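Local coordinates for sulfate adenylyltransferase (PDB 4DNX), which catalyses the transfer of the adenylyl group of ATP to sulfate, giving adenosine 5'-phosphosulfate and diphosphate, in the sulfur metabolism of Allochromatium vinosum, at residues A[281-285]-A[323-327]; A[1-5]-A[285-290]; A[276-280]-A[292-298]. One frame throughout, in Å; residues are numbered along the deposited sequence.

Contact 1 (A[281-285]-A[323-327]); sequences AYFRQ and LAIEI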
# COMPACT_ATOMS: atom_id res chain seq x y z
N ALA A 281 -18.45 5.81 -11.00
CA ALA A 281 -19.24 6.21 -9.82
C ALA A 281 -19.44 5.02 -8.87
O ALA A 281 -19.29 5.14 -7.64
CB ALA A 281 -20.58 6.85 -10.24
N TYR A 282 -19.70 3.86 -9.46
CA TYR A 282 -19.92 2.65 -8.66
C TYR A 282 -18.71 2.33 -7.78
O TYR A 282 -18.87 2.19 -6.53
CB TYR A 282 -20.18 1.52 -9.63
CG TYR A 282 -20.56 0.20 -8.96
CD1 TYR A 282 -19.59 -0.59 -8.34
CD2 TYR A 282 -21.87 -0.24 -8.98
CE1 TYR A 282 -19.96 -1.81 -7.69
CE2 TYR A 282 -22.27 -1.43 -8.38
CZ TYR A 282 -21.29 -2.21 -7.73
OH TYR A 282 -21.70 -3.38 -7.12
N PHE A 283 -17.52 2.24 -8.37
CA PHE A 283 -16.37 1.86 -7.55
C PHE A 283 -15.85 2.96 -6.62
O PHE A 283 -15.27 2.67 -5.56
CB PHE A 283 -15.26 1.10 -8.31
CG PHE A 283 -14.49 1.88 -9.35
CD1 PHE A 283 -13.42 2.70 -8.98
CD2 PHE A 283 -14.70 1.60 -10.71
CE1 PHE A 283 -12.63 3.35 -10.00
CE2 PHE A 283 -13.95 2.22 -11.73
CZ PHE A 283 -12.89 3.09 -11.38
N ARG A 284 -16.17 4.21 -6.97
CA ARG A 284 -15.82 5.32 -6.09
C ARG A 284 -16.71 5.32 -4.87
O ARG A 284 -16.28 5.73 -3.77
CB ARG A 284 -15.86 6.66 -6.84
CG ARG A 284 -14.51 7.12 -7.38
CD ARG A 284 -13.99 6.20 -8.34
NE ARG A 284 -12.64 6.44 -8.94
CZ ARG A 284 -12.36 6.71 -10.22
NH1 ARG A 284 -13.31 7.01 -11.11
NH2 ARG A 284 -11.09 6.67 -10.63
N GLN A 285 -17.96 4.92 -5.01
CA GLN A 285 -18.83 4.79 -3.82
C GLN A 285 -18.27 3.68 -2.95
O GLN A 285 -18.20 3.83 -1.71
CB GLN A 285 -20.29 4.53 -4.20
CG GLN A 285 -21.20 4.44 -2.94
CD GLN A 285 -22.68 4.30 -3.27
OE1 GLN A 285 -23.20 4.92 -4.21
NE2 GLN A 285 -23.39 3.52 -2.44
N LEU A 323 -27.44 4.16 -6.58
CA LEU A 323 -26.20 4.78 -6.13
C LEU A 323 -26.50 5.87 -5.14
O LEU A 323 -27.45 6.61 -5.31
CB LEU A 323 -25.45 5.43 -7.31
CG LEU A 323 -24.80 4.46 -8.30
CD1 LEU A 323 -24.25 5.23 -9.51
CD2 LEU A 323 -23.69 3.63 -7.68
N ALA A 324 -25.66 5.98 -4.12
CA ALA A 324 -25.76 7.07 -3.19
C ALA A 324 -24.76 8.18 -3.47
O ALA A 324 -24.97 9.31 -3.04
CB ALA A 324 -25.64 6.59 -1.73
N ILE A 325 -23.66 7.84 -4.15
CA ILE A 325 -22.65 8.86 -4.53
C ILE A 325 -23.28 9.90 -5.46
O ILE A 325 -24.15 9.55 -6.29
CB ILE A 325 -21.38 8.20 -5.14
CG1 ILE A 325 -20.24 9.22 -5.34
CG2 ILE A 325 -21.71 7.43 -6.47
CD1 ILE A 325 -18.82 8.57 -5.65
N GLU A 326 -22.87 11.16 -5.31
CA GLU A 326 -23.44 12.27 -6.10
C GLU A 326 -22.39 12.74 -7.11
O GLU A 326 -21.21 12.61 -6.87
CB GLU A 326 -23.81 13.43 -5.18
CG GLU A 326 -24.99 13.12 -4.27
CD GLU A 326 -25.32 14.30 -3.38
OE1 GLU A 326 -25.39 14.11 -2.13
OE2 GLU A 326 -25.51 15.42 -3.92
N ILE A 327 -22.85 13.30 -8.23
CA ILE A 327 -21.92 13.77 -9.25
C ILE A 327 -21.76 15.27 -9.10
O ILE A 327 -22.75 15.99 -8.98
CB ILE A 327 -22.44 13.45 -10.68
CG1 ILE A 327 -22.63 11.91 -10.88
CG2 ILE A 327 -21.49 14.06 -11.76
CD1 ILE A 327 -21.48 11.02 -10.37
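The polar part of this contact rests on one atom, Gln285 OE1, which accepts from two successive backbone amides of the chain leading into strand 326-329. Ala324 N lies 2.7 Å from Gln285 OE1, with the donor tilted from the carbonyl plane. Ile325 N, 3.0 Å from the same OE1, sits above that plane (53° out of it), and both donors come from the same face. The side chain gets there fully stretched: CG is anti to the backbone N (chi1 -178°) and CD continues the line (chi2 175°), carrying the amide beyond the helix surface. Its NE2 is engaged too, by Lys3 O, which fixes the flip of the amide. An alanine here would probably leave the two adjacent N-H groups of Ala324 and Ile325 without their shared acceptor and set the approach to the strand free to shift.

Van der Waals contacts accompany these bonds. Ile325 spans one turn of the helix: its CG2 meets Ala281 CB at 4.0 Å and Ala281 O at 3.5 Å, while CD1, on the branch anti to the backbone N, meets Arg284 CB at 3.7 Å. The guanidinium of Arg284 leads away, to His227 and Gln199. Leu323 CD1 meets Ala281 CB at 4.1 Å, and Leu323 CD2 comes within 4.0 Å of Tyr282 CA. Phe314 of helix 309-316 also touches Ala281 and Leu323.

Helix 274-287 is thus pinned to the start of 326-329, the outermost strand of the parallel sheet within this chain, a helix-on-sheet layer of the Rossmann-like alpha/beta fold.

Contact 2 (A[1-5]-A[285-290]); sequences MIKPV and QNMGAT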
# COMPACT_ATOMS: atom_id res chain seq x y z
N MET A 1 -20.02 6.71 7.24
CA MET A 1 -19.42 6.46 5.90
C MET A 1 -20.55 6.12 4.93
O MET A 1 -21.56 5.53 5.33
CB MET A 1 -18.38 5.32 6.00
CG MET A 1 -17.57 5.01 4.72
SD MET A 1 -15.79 5.37 4.88
CE MET A 1 -15.92 6.76 5.97
N ILE A 2 -20.42 6.55 3.68
CA ILE A 2 -21.38 6.18 2.65
C ILE A 2 -21.40 4.66 2.54
O ILE A 2 -20.34 4.00 2.65
CB ILE A 2 -21.02 6.83 1.28
CG1 ILE A 2 -22.16 6.68 0.28
CG2 ILE A 2 -19.65 6.28 0.72
CD1 ILE A 2 -22.06 7.64 -0.92
N LYS A 3 -22.59 4.08 2.36
CA LYS A 3 -22.64 2.62 2.29
C LYS A 3 -21.99 2.08 1.01
O LYS A 3 -21.99 2.75 -0.02
CB LYS A 3 -24.09 2.11 2.45
CG LYS A 3 -25.00 2.45 1.27
CD LYS A 3 -26.44 1.90 1.46
CE LYS A 3 -26.48 0.36 1.69
NZ LYS A 3 -25.85 -0.53 0.63
N PRO A 4 -21.41 0.87 1.07
CA PRO A 4 -20.95 0.22 -0.15
C PRO A 4 -22.15 -0.05 -1.06
O PRO A 4 -23.32 -0.06 -0.61
CB PRO A 4 -20.36 -1.12 0.35
CG PRO A 4 -20.11 -0.90 1.86
CD PRO A 4 -21.16 0.06 2.29
N VAL A 5 -21.89 -0.29 -2.34
CA VAL A 5 -23.01 -0.51 -3.23
C VAL A 5 -23.55 -1.92 -3.05
O VAL A 5 -22.81 -2.85 -3.18
CB VAL A 5 -22.63 -0.28 -4.73
CG1 VAL A 5 -23.90 -0.35 -5.59
CG2 VAL A 5 -21.96 1.10 -4.91
N GLN A 285 -17.96 4.92 -5.01
CA GLN A 285 -18.83 4.79 -3.82
C GLN A 285 -18.27 3.68 -2.95
O GLN A 285 -18.20 3.83 -1.71
CB GLN A 285 -20.29 4.53 -4.20
CG GLN A 285 -21.20 4.44 -2.94
CD GLN A 285 -22.68 4.30 -3.27
OE1 GLN A 285 -23.20 4.92 -4.21
NE2 GLN A 285 -23.39 3.52 -2.44
N ASN A 286 -17.88 2.56 -3.58
CA ASN A 286 -17.28 1.47 -2.78
C ASN A 286 -16.03 1.86 -1.95
O ASN A 286 -15.87 1.42 -0.83
CB ASN A 286 -16.99 0.23 -3.65
CG ASN A 286 -18.21 -0.63 -3.81
OD1 ASN A 286 -19.13 -0.57 -3.00
ND2 ASN A 286 -18.20 -1.49 -4.83
N MET A 287 -15.20 2.73 -2.50
CA MET A 287 -14.00 3.20 -1.80
C MET A 287 -14.33 4.28 -0.72
O MET A 287 -13.48 4.53 0.13
CB MET A 287 -12.93 3.63 -2.80
CG MET A 287 -13.04 5.07 -3.17
SD MET A 287 -11.87 5.42 -4.51
CE MET A 287 -12.06 7.23 -4.56
N GLY A 288 -15.58 4.81 -0.68
CA GLY A 288 -15.99 5.70 0.39
C GLY A 288 -16.20 7.16 -0.00
O GLY A 288 -16.47 8.01 0.87
N ALA A 289 -16.04 7.46 -1.29
CA ALA A 289 -16.28 8.84 -1.75
C ALA A 289 -17.77 9.14 -1.77
O ALA A 289 -18.59 8.25 -2.09
CB ALA A 289 -15.68 9.07 -3.14
N THR A 290 -18.12 10.38 -1.43
CA THR A 290 -19.50 10.82 -1.42
C THR A 290 -19.88 11.59 -2.69
O THR A 290 -21.08 11.76 -2.99
CB THR A 290 -19.85 11.67 -0.16
OG1 THR A 290 -18.99 12.81 -0.11
CG2 THR A 290 -19.69 10.90 1.14
O HOH W 1 -17.88 8.17 3.27
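A Schellman motif ends helix 274-287, and the extended N-terminal residues 1-5 run across it. Gly288, with positive phi (110°), makes the turn: its N bonds back to Gln285 O, and a water that accepts from Ile2 N donates to Gly288 O at 2.8 Å.

Two side-chain amides hold the segment. Gln285 NE2 donates to Lys3 O at 2.9 Å, the acceptor lying in the amide plane of the glutamine. Asn286 OD1 accepts from Val5 N, also at 2.9 Å and nearly straight (168° at the hydrogen); its ND2 is bound by Tyr51 O and Ser53 O, so the orientation of this amide is settled.

Ile2 carries the largest share of the packing. Ile2 CG2 rests 3.6 Å from Gly288 O. With CG1 anti to the backbone N (chi1 -168°), Ile2 CD1 is carried to 3.9 Å from Gln285 CG, the two side chains meeting at about a right angle. Val5 CG2 lies 3.7 Å from Gln285 CD. The buried carbonyl of Ala289 has no hydrogen-bonding partner in the model.

Arg184 of helix 180-190 binds Ile2 O and Asn286 O, bridging both segments. The Schellman C-cap of helix 274-287 is thereby packed against the N-terminal segment of the PUA-like part.

Contact 3 (A[276-280]-A[292-298]); sequences EAVLH and FIIGRDH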
# COMPACT_ATOMS: atom_id res chain seq x y z
N GLU A 276 -19.00 4.05 -18.93
CA GLU A 276 -17.86 3.88 -18.08
C GLU A 276 -17.94 4.84 -16.89
O GLU A 276 -17.48 4.50 -15.80
CB GLU A 276 -16.56 4.08 -18.87
CG GLU A 276 -15.33 3.74 -18.08
CD GLU A 276 -14.12 3.51 -18.95
OE1 GLU A 276 -14.16 4.03 -20.09
OE2 GLU A 276 -13.16 2.84 -18.49
N ALA A 277 -18.57 6.02 -17.10
CA ALA A 277 -18.75 6.99 -16.02
C ALA A 277 -19.61 6.37 -14.90
O ALA A 277 -19.35 6.61 -13.71
CB ALA A 277 -19.38 8.31 -16.54
N VAL A 278 -20.61 5.56 -15.26
CA VAL A 278 -21.41 4.88 -14.24
C VAL A 278 -20.56 3.86 -13.46
O VAL A 278 -20.70 3.73 -12.20
CB VAL A 278 -22.67 4.21 -14.85
CG1 VAL A 278 -23.48 3.53 -13.76
CG2 VAL A 278 -23.51 5.30 -15.58
N LEU A 279 -19.74 3.11 -14.18
CA LEU A 279 -18.81 2.18 -13.51
C LEU A 279 -17.88 2.92 -12.54
O LEU A 279 -17.68 2.48 -11.38
CB LEU A 279 -17.99 1.43 -14.56
CG LEU A 279 -17.07 0.38 -13.96
CD1 LEU A 279 -17.90 -0.72 -13.24
CD2 LEU A 279 -16.18 -0.22 -15.08
N HIS A 280 -17.32 4.06 -13.00
CA HIS A 280 -16.48 4.94 -12.15
C HIS A 280 -17.19 5.38 -10.88
O HIS A 280 -16.60 5.29 -9.82
CB HIS A 280 -16.07 6.18 -12.92
CG HIS A 280 -15.04 5.93 -13.97
ND1 HIS A 280 -14.68 6.91 -14.89
CD2 HIS A 280 -14.29 4.84 -14.27
CE1 HIS A 280 -13.75 6.43 -15.69
NE2 HIS A 280 -13.49 5.18 -15.33
N PHE A 292 -18.29 12.61 -6.89
CA PHE A 292 -17.38 12.24 -7.94
C PHE A 292 -17.44 13.29 -9.04
O PHE A 292 -18.53 13.65 -9.48
CB PHE A 292 -17.79 10.87 -8.53
CG PHE A 292 -16.96 10.45 -9.73
CD1 PHE A 292 -15.58 10.55 -9.71
CD2 PHE A 292 -17.59 9.89 -10.84
CE1 PHE A 292 -14.80 10.13 -10.83
CE2 PHE A 292 -16.85 9.48 -11.94
CZ PHE A 292 -15.45 9.59 -11.94
N ILE A 293 -16.28 13.81 -9.44
CA ILE A 293 -16.24 14.88 -10.45
C ILE A 293 -16.29 14.25 -11.86
O ILE A 293 -15.44 13.40 -12.21
CB ILE A 293 -14.93 15.67 -10.35
CG1 ILE A 293 -14.90 16.47 -9.05
CG2 ILE A 293 -14.72 16.65 -11.56
CD1 ILE A 293 -13.54 17.14 -8.77
N ILE A 294 -17.23 14.72 -12.66
CA ILE A 294 -17.37 14.30 -14.08
C ILE A 294 -17.44 15.60 -14.89
O ILE A 294 -18.36 16.38 -14.73
CB ILE A 294 -18.67 13.48 -14.30
CG1 ILE A 294 -18.62 12.21 -13.44
CG2 ILE A 294 -18.95 13.17 -15.85
CD1 ILE A 294 -19.70 11.18 -13.72
N GLY A 295 -16.45 15.79 -15.75
CA GLY A 295 -16.40 16.94 -16.66
C GLY A 295 -16.87 16.63 -18.08
O GLY A 295 -17.58 15.65 -18.31
N ARG A 296 -16.44 17.45 -19.04
CA ARG A 296 -16.80 17.27 -20.46
C ARG A 296 -16.09 16.06 -21.04
O ARG A 296 -14.90 15.84 -20.77
CB ARG A 296 -16.36 18.53 -21.20
CG ARG A 296 -16.70 18.60 -22.66
CD ARG A 296 -16.18 19.90 -23.25
NE ARG A 296 -16.96 21.05 -22.80
CZ ARG A 296 -17.94 21.62 -23.49
NH1 ARG A 296 -18.27 21.17 -24.69
NH2 ARG A 296 -18.58 22.66 -22.99
N ASP A 297 -16.83 15.27 -21.84
CA ASP A 297 -16.27 14.11 -22.53
C ASP A 297 -15.63 13.09 -21.62
O ASP A 297 -14.66 12.43 -21.97
CB ASP A 297 -15.31 14.58 -23.64
CG ASP A 297 -16.06 15.29 -24.78
OD1 ASP A 297 -15.73 16.46 -25.12
OD2 ASP A 297 -17.01 14.66 -25.35
N HIS A 298 -16.16 12.95 -20.41
CA HIS A 298 -15.59 12.02 -19.46
C HIS A 298 -15.50 10.59 -20.02
O HIS A 298 -16.49 10.09 -20.53
CB HIS A 298 -16.41 12.06 -18.16
CG HIS A 298 -15.82 11.23 -17.06
ND1 HIS A 298 -14.91 11.74 -16.16
CD2 HIS A 298 -16.00 9.93 -16.73
CE1 HIS A 298 -14.58 10.79 -15.29
NE2 HIS A 298 -15.21 9.68 -15.64
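His280 ND1 and His298 NE2 lie 2.9 Å apart in a hydrogen bond. Each nitrogen is at the edge of the other ring and near its plane, although the planes stand at 86°, so the pair touches rim to rim without stacking. Different first torsions bring the rings together. In His280 the ring is anti to the carbonyl carbon (chi1 -73°), which puts CG beside the backbone N, with Glu276 O over one face of the ring. His298 instead has CG anti to the backbone N, and the imidazole extends from the end of the Gly295-His298 type II turn back to the helix.

Phe292 CE2 packs obliquely on His280 CB at 3.5 Å. Next to the histidine bond, Ala277 CB touches both His298 CD2, at 3.8 Å, and Ile294 CD1, at 4.0 Å.

The axes of helix 276-280 and strand 292-294 pass 10.3 Å apart at 163°, nearly antiparallel. A helix running back against the strand that follows it is the second half of a beta-alpha-beta crossover, the repeating element of Rossmann-like folds.

In the fold
From the N terminus, residues 1-5 are the first partner, and contact 2 closes the longest loop, bringing them to the C-terminal end of helix 274-287 across 279 intervening residues. That helix serves all three contacts: 276-280 in contact 3, 281-285 in contact 1 and 285-290 in contact 2, with Gln285 shared by contacts 1 and 2. Contact 3 closes a short loop of 11 residues onto strand 291-294, and contact 1 a loop of 37 onto strand 326-329, its neighbour in the parallel sheet. Along the chain every pair of contacts crosses and none nests. Together they fasten one helix to two adjacent strands and to the N-terminal segment.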